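Long-range contacts in dihydropyrimidinase (Brevibacillus agri, PDB 3SFW), which catalyses the reversible, zinc-dependent hydrolytic ring opening of dihydropyrimidines, and probably of related hydantoins, as a cyclic amidohydrolase: residues I341-M346 with E407-N412; T399-I404 with Q422-V427. All blocks are in the same frame, centred on the assembly; numbering follows the deposited sequence.

Interaction 1 of 2, residues I341-M346 with E407-N412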
# COMPACT_ATOMS: atom_id res chain seq x y z
N ILE A 341 -25.00 21.88 11.30
CA ILE A 341 -24.13 21.98 10.14
C ILE A 341 -24.91 22.28 8.83
O ILE A 341 -24.32 22.65 7.80
CB ILE A 341 -23.33 20.62 9.98
CG1 ILE A 341 -22.73 20.12 11.29
CG2 ILE A 341 -22.21 20.76 8.89
CD1 ILE A 341 -21.67 21.11 11.89
N ILE A 342 -26.22 22.12 8.83
CA ILE A 342 -26.95 22.14 7.54
C ILE A 342 -26.79 23.47 6.78
O ILE A 342 -26.71 23.49 5.55
CB ILE A 342 -28.41 21.73 7.70
CG1 ILE A 342 -28.99 21.21 6.38
CG2 ILE A 342 -29.29 22.93 8.26
CD1 ILE A 342 -30.40 20.53 6.60
N GLU A 343 -26.76 24.59 7.51
CA GLU A 343 -26.88 25.86 6.86
C GLU A 343 -25.58 26.33 6.21
O GLU A 343 -25.59 26.99 5.17
CB GLU A 343 -27.35 26.90 7.88
CG GLU A 343 -27.65 28.25 7.22
CD GLU A 343 -28.48 29.17 8.11
OE1 GLU A 343 -29.02 28.71 9.14
OE2 GLU A 343 -28.60 30.37 7.75
N ASP A 344 -24.45 25.91 6.77
CA ASP A 344 -23.16 26.47 6.32
C ASP A 344 -22.39 25.58 5.37
O ASP A 344 -21.29 25.97 4.87
CB ASP A 344 -22.34 26.90 7.51
CG ASP A 344 -23.04 27.97 8.31
OD1 ASP A 344 -23.49 28.98 7.68
OD2 ASP A 344 -23.27 27.74 9.51
N ARG A 345 -22.98 24.42 5.05
CA ARG A 345 -22.26 23.41 4.22
C ARG A 345 -21.79 24.03 2.88
O ARG A 345 -20.59 23.88 2.51
CB ARG A 345 -23.16 22.19 3.92
CG ARG A 345 -22.48 21.16 2.98
CD ARG A 345 -23.43 19.95 2.69
NE ARG A 345 -24.62 20.40 1.99
CZ ARG A 345 -24.99 19.98 0.77
NH1 ARG A 345 -24.25 19.07 0.12
NH2 ARG A 345 -26.09 20.51 0.21
N MET A 346 -22.70 24.64 2.12
CA MET A 346 -22.35 25.13 0.77
C MET A 346 -21.28 26.24 0.87
O MET A 346 -20.28 26.23 0.10
CB MET A 346 -23.58 25.68 0.05
CG MET A 346 -24.64 24.62 -0.29
SD MET A 346 -24.10 23.51 -1.59
CE MET A 346 -24.32 24.51 -3.02
N GLU A 407 -26.01 34.70 15.51
CA GLU A 407 -26.82 35.92 15.42
C GLU A 407 -27.56 36.06 14.10
O GLU A 407 -28.57 36.76 14.03
CB GLU A 407 -25.98 37.18 15.65
CG GLU A 407 -25.23 37.16 16.97
CD GLU A 407 -26.14 37.08 18.20
OE1 GLU A 407 -25.67 36.55 19.24
OE2 GLU A 407 -27.30 37.57 18.14
N THR A 408 -27.07 35.40 13.05
CA THR A 408 -27.64 35.60 11.72
C THR A 408 -28.03 34.28 11.05
O THR A 408 -28.58 34.31 9.95
CB THR A 408 -26.66 36.34 10.78
OG1 THR A 408 -25.39 35.70 10.83
CG2 THR A 408 -26.53 37.81 11.21
N HIS A 409 -27.81 33.15 11.73
CA HIS A 409 -28.21 31.85 11.15
C HIS A 409 -29.73 31.57 11.31
O HIS A 409 -30.45 32.34 11.97
CB HIS A 409 -27.28 30.66 11.56
CG HIS A 409 -27.50 30.10 12.95
ND1 HIS A 409 -26.55 29.33 13.59
CD2 HIS A 409 -28.60 30.06 13.75
CE1 HIS A 409 -27.03 28.86 14.72
NE2 HIS A 409 -28.28 29.27 14.84
N HIS A 410 -30.21 30.52 10.67
CA HIS A 410 -31.65 30.21 10.70
C HIS A 410 -31.96 28.85 11.30
O HIS A 410 -33.15 28.46 11.40
CB HIS A 410 -32.23 30.35 9.29
CG HIS A 410 -31.98 31.69 8.67
ND1 HIS A 410 -30.75 32.01 8.10
CD2 HIS A 410 -32.76 32.79 8.56
CE1 HIS A 410 -30.80 33.26 7.66
NE2 HIS A 410 -31.99 33.77 7.96
N MET A 411 -30.91 28.09 11.68
CA MET A 411 -31.11 26.81 12.37
C MET A 411 -31.71 27.06 13.77
O MET A 411 -31.37 28.08 14.40
CB MET A 411 -29.79 26.05 12.48
CG MET A 411 -29.21 25.69 11.10
SD MET A 411 -27.56 25.03 11.24
CE MET A 411 -26.65 26.54 11.75
N ASN A 412 -32.67 26.23 14.17
CA ASN A 412 -33.32 26.46 15.46
C ASN A 412 -32.43 25.89 16.58
O ASN A 412 -32.78 24.88 17.20
CB ASN A 412 -34.74 25.86 15.49
CG ASN A 412 -35.54 26.31 16.71
OD1 ASN A 412 -35.15 27.28 17.39
ND2 ASN A 412 -36.55 25.54 17.07

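Interaction 2 of 2, residues T399-I404 with Q422-V427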
# COMPACT_ATOMS: atom_id res chain seq x y z
N THR A 399 -18.58 37.21 -3.99
CA THR A 399 -17.71 38.34 -3.55
C THR A 399 -17.97 38.83 -2.11
O THR A 399 -17.12 39.46 -1.49
CB THR A 399 -17.85 39.56 -4.50
OG1 THR A 399 -19.15 40.13 -4.38
CG2 THR A 399 -17.61 39.15 -5.93
N VAL A 400 -19.13 38.49 -1.57
CA VAL A 400 -19.55 39.00 -0.28
C VAL A 400 -18.71 38.41 0.83
O VAL A 400 -18.59 37.19 0.96
CB VAL A 400 -21.05 38.69 -0.05
CG1 VAL A 400 -21.50 39.07 1.38
CG2 VAL A 400 -21.94 39.34 -1.15
N GLN A 401 -18.13 39.27 1.66
CA GLN A 401 -17.47 38.79 2.87
C GLN A 401 -18.43 38.84 4.02
O GLN A 401 -19.13 39.83 4.21
CB GLN A 401 -16.29 39.66 3.24
CG GLN A 401 -15.27 39.81 2.16
CD GLN A 401 -14.08 40.56 2.69
OE1 GLN A 401 -13.26 39.99 3.43
NE2 GLN A 401 -14.06 41.88 2.45
N ARG A 402 -18.44 37.80 4.84
CA ARG A 402 -19.31 37.84 6.02
C ARG A 402 -18.76 36.93 7.11
O ARG A 402 -17.79 36.22 6.91
CB ARG A 402 -20.75 37.48 5.65
CG ARG A 402 -20.91 36.04 5.18
CD ARG A 402 -22.34 35.77 4.74
NE ARG A 402 -22.42 34.49 4.05
CZ ARG A 402 -22.78 33.35 4.61
NH1 ARG A 402 -23.20 33.31 5.89
NH2 ARG A 402 -22.79 32.24 3.87
N THR A 403 -19.31 37.08 8.31
CA THR A 403 -18.89 36.23 9.42
C THR A 403 -20.03 35.27 9.75
O THR A 403 -21.17 35.68 9.85
CB THR A 403 -18.66 37.11 10.64
OG1 THR A 403 -17.60 38.01 10.32
CG2 THR A 403 -18.28 36.27 11.84
N ILE A 404 -19.72 33.99 9.87
CA ILE A 404 -20.78 33.04 10.29
C ILE A 404 -21.11 33.30 11.76
O ILE A 404 -20.20 33.33 12.62
CB ILE A 404 -20.31 31.60 10.08
CG1 ILE A 404 -20.17 31.35 8.57
CG2 ILE A 404 -21.36 30.60 10.65
CD1 ILE A 404 -19.72 29.90 8.20
N GLN A 422 -14.69 33.71 9.21
CA GLN A 422 -14.83 34.60 8.05
C GLN A 422 -14.93 33.77 6.77
O GLN A 422 -14.07 32.94 6.48
CB GLN A 422 -13.60 35.50 7.92
CG GLN A 422 -13.29 36.20 9.22
CD GLN A 422 -14.34 37.17 9.55
OE1 GLN A 422 -15.13 36.95 10.49
NE2 GLN A 422 -14.46 38.23 8.74
N VAL A 423 -15.93 34.09 5.95
CA VAL A 423 -16.08 33.43 4.63
C VAL A 423 -16.32 34.45 3.55
O VAL A 423 -16.77 35.58 3.82
CB VAL A 423 -17.25 32.43 4.65
CG1 VAL A 423 -16.98 31.32 5.70
CG2 VAL A 423 -18.58 33.16 4.94
N HIS A 424 -16.08 34.05 2.30
CA HIS A 424 -16.68 34.74 1.17
C HIS A 424 -17.75 33.88 0.56
O HIS A 424 -17.58 32.66 0.43
CB HIS A 424 -15.62 35.00 0.09
CG HIS A 424 -14.56 35.96 0.51
ND1 HIS A 424 -14.31 37.13 -0.18
CD2 HIS A 424 -13.72 35.95 1.57
CE1 HIS A 424 -13.35 37.80 0.45
NE2 HIS A 424 -12.97 37.10 1.50
N GLY A 425 -18.79 34.54 0.07
CA GLY A 425 -19.89 33.87 -0.63
C GLY A 425 -21.17 34.03 0.17
O GLY A 425 -21.16 33.90 1.37
N ASP A 426 -22.24 34.44 -0.50
CA ASP A 426 -23.52 34.67 0.16
C ASP A 426 -24.61 34.08 -0.75
O ASP A 426 -24.63 34.32 -1.97
CB ASP A 426 -23.71 36.20 0.38
CG ASP A 426 -24.71 36.54 1.50
OD1 ASP A 426 -25.05 35.65 2.31
OD2 ASP A 426 -25.13 37.72 1.58
N VAL A 427 -25.48 33.28 -0.15
CA VAL A 427 -26.69 32.77 -0.84
C VAL A 427 -27.76 33.86 -0.92
O VAL A 427 -28.30 34.31 0.12
CB VAL A 427 -27.23 31.52 -0.11
CG1 VAL A 427 -28.55 31.04 -0.73
CG2 VAL A 427 -26.14 30.37 -0.18
O HOH W 1 -14.61 37.29 4.87

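Interaction 1 of 2, residues I341-M346 with E407-N412
Glu343, just ahead of helix 345-354, reaches both the backbone and the ring of His410, the latter in a histidine-carboxylate hydrogen bond, within the amidohydrolase TIM-barrel fold. CG of Glu343 lies anti to the backbone N (chi1 -174°), and the extended chain beyond it carries the carboxylate across to the 407-412 loop. There OE1 of Glu343 accepts the N-H of His410 through its syn lone pair at 2.7 Å, while a weak, bent bond of 3.2 Å comes to the same oxygen from Met411 N. The second oxygen serves the ring, so both oxygens are held and the carboxylate has little freedom to turn.

The tightly packed part lies behind this grip. Met411, bent at chi3, lays SD and CE along CB of Glu343, and its CG meets Ile342 CG2 at 4.0 Å. Ala80 of helix 74-83 touches both Glu343 and Met411. The looser side is at the partly exposed His409 and His410: the His409 ring turns from Glu343 and is hydrogen-bonded through ND1 to Asn416, and His410 stacks on Phe83. The ring of His410 nevertheless presents its edge to the acid: ND1 donates to OE2 of Glu343 at 2.7 Å, nearly straight at 174°, with that oxygen 2° out of the ring plane.

Interaction 2 of 2, residues T399-I404 with Q422-V427
The carbonyl oxygen of Gly425 takes two N-H groups of Arg402: NE at 3.0 Å, with the oxygen near the guanidinium plane, and NH2 in a weaker, longer bond. The two residues belong to an antiparallel strand pair, 393-403 with 422-432, in a mixed sheet where 393-403 also pairs with strand 49-59. Arg402 and Val423 form a hydrogen-bonded pair, Arg402 N to Val423 O and Val423 N to Arg402 O, both 3.0 Å. Gln401-His424 and Thr403-Gln422 flank it as non-hydrogen-bonded pairs. Gly425 N closes the next link to Val400 O at 2.8 Å, and at this glycine's backbone angles (phi 115°) a side chain would jam against the preceding carbonyl.

On the face of Arg402 and Val423, the arginine's CG lies between its backbone N and carbonyl carbon (chi1 66°), and from there the extended chain crosses obliquely over the neighbouring strand to the Gly425 carbonyl. CG2 of Val423 lies over one guanidinium face, offset toward the rim. Asp426 OD1 sits well out of the guanidinium plane, so this salt bridge rests on charge alone, and Lys441 pairs with OD2. An alanine in place of Arg402 has no guanidinium, which would probably leave the Gly425 carbonyl without its side-chain partner and the Asp426 charge balanced chiefly by Lys441.

CG1 of Val423 meets CD1 of Ile404, and Val423 packs on helix 345-354. The Gln401-His424 face is more open to solvent: a water donates to Val423 O and weakly to Gln401 OE1, and CG of Gln401 lies over the imidazole of His424 in a CH-pi contact, 3.6 Å from the ring centroid.

In the fold
Burial and chemistry change together across these two contacts. Interaction 1 is the more buried, its centre about 13 Å from the centre of the chain, and joins the approach to helix 345-354 to the 407-412 loop; the Ile341 side chain at its margin is about 10 Å from a bound zinc ion. Interaction 2, with its centre about 21 Å out, pairs two strands and has one face toward solvent. One acid gripping a loop carries the first; repeated backbone bonds, with an arginine added, carry the second. Interaction 1 lies just before helix 345-354, and interaction 2 packs Val423 and Ile404 on the helix itself. They meet where Asp344 OD2 packs against Ile404 CG2 at 3.6 Å.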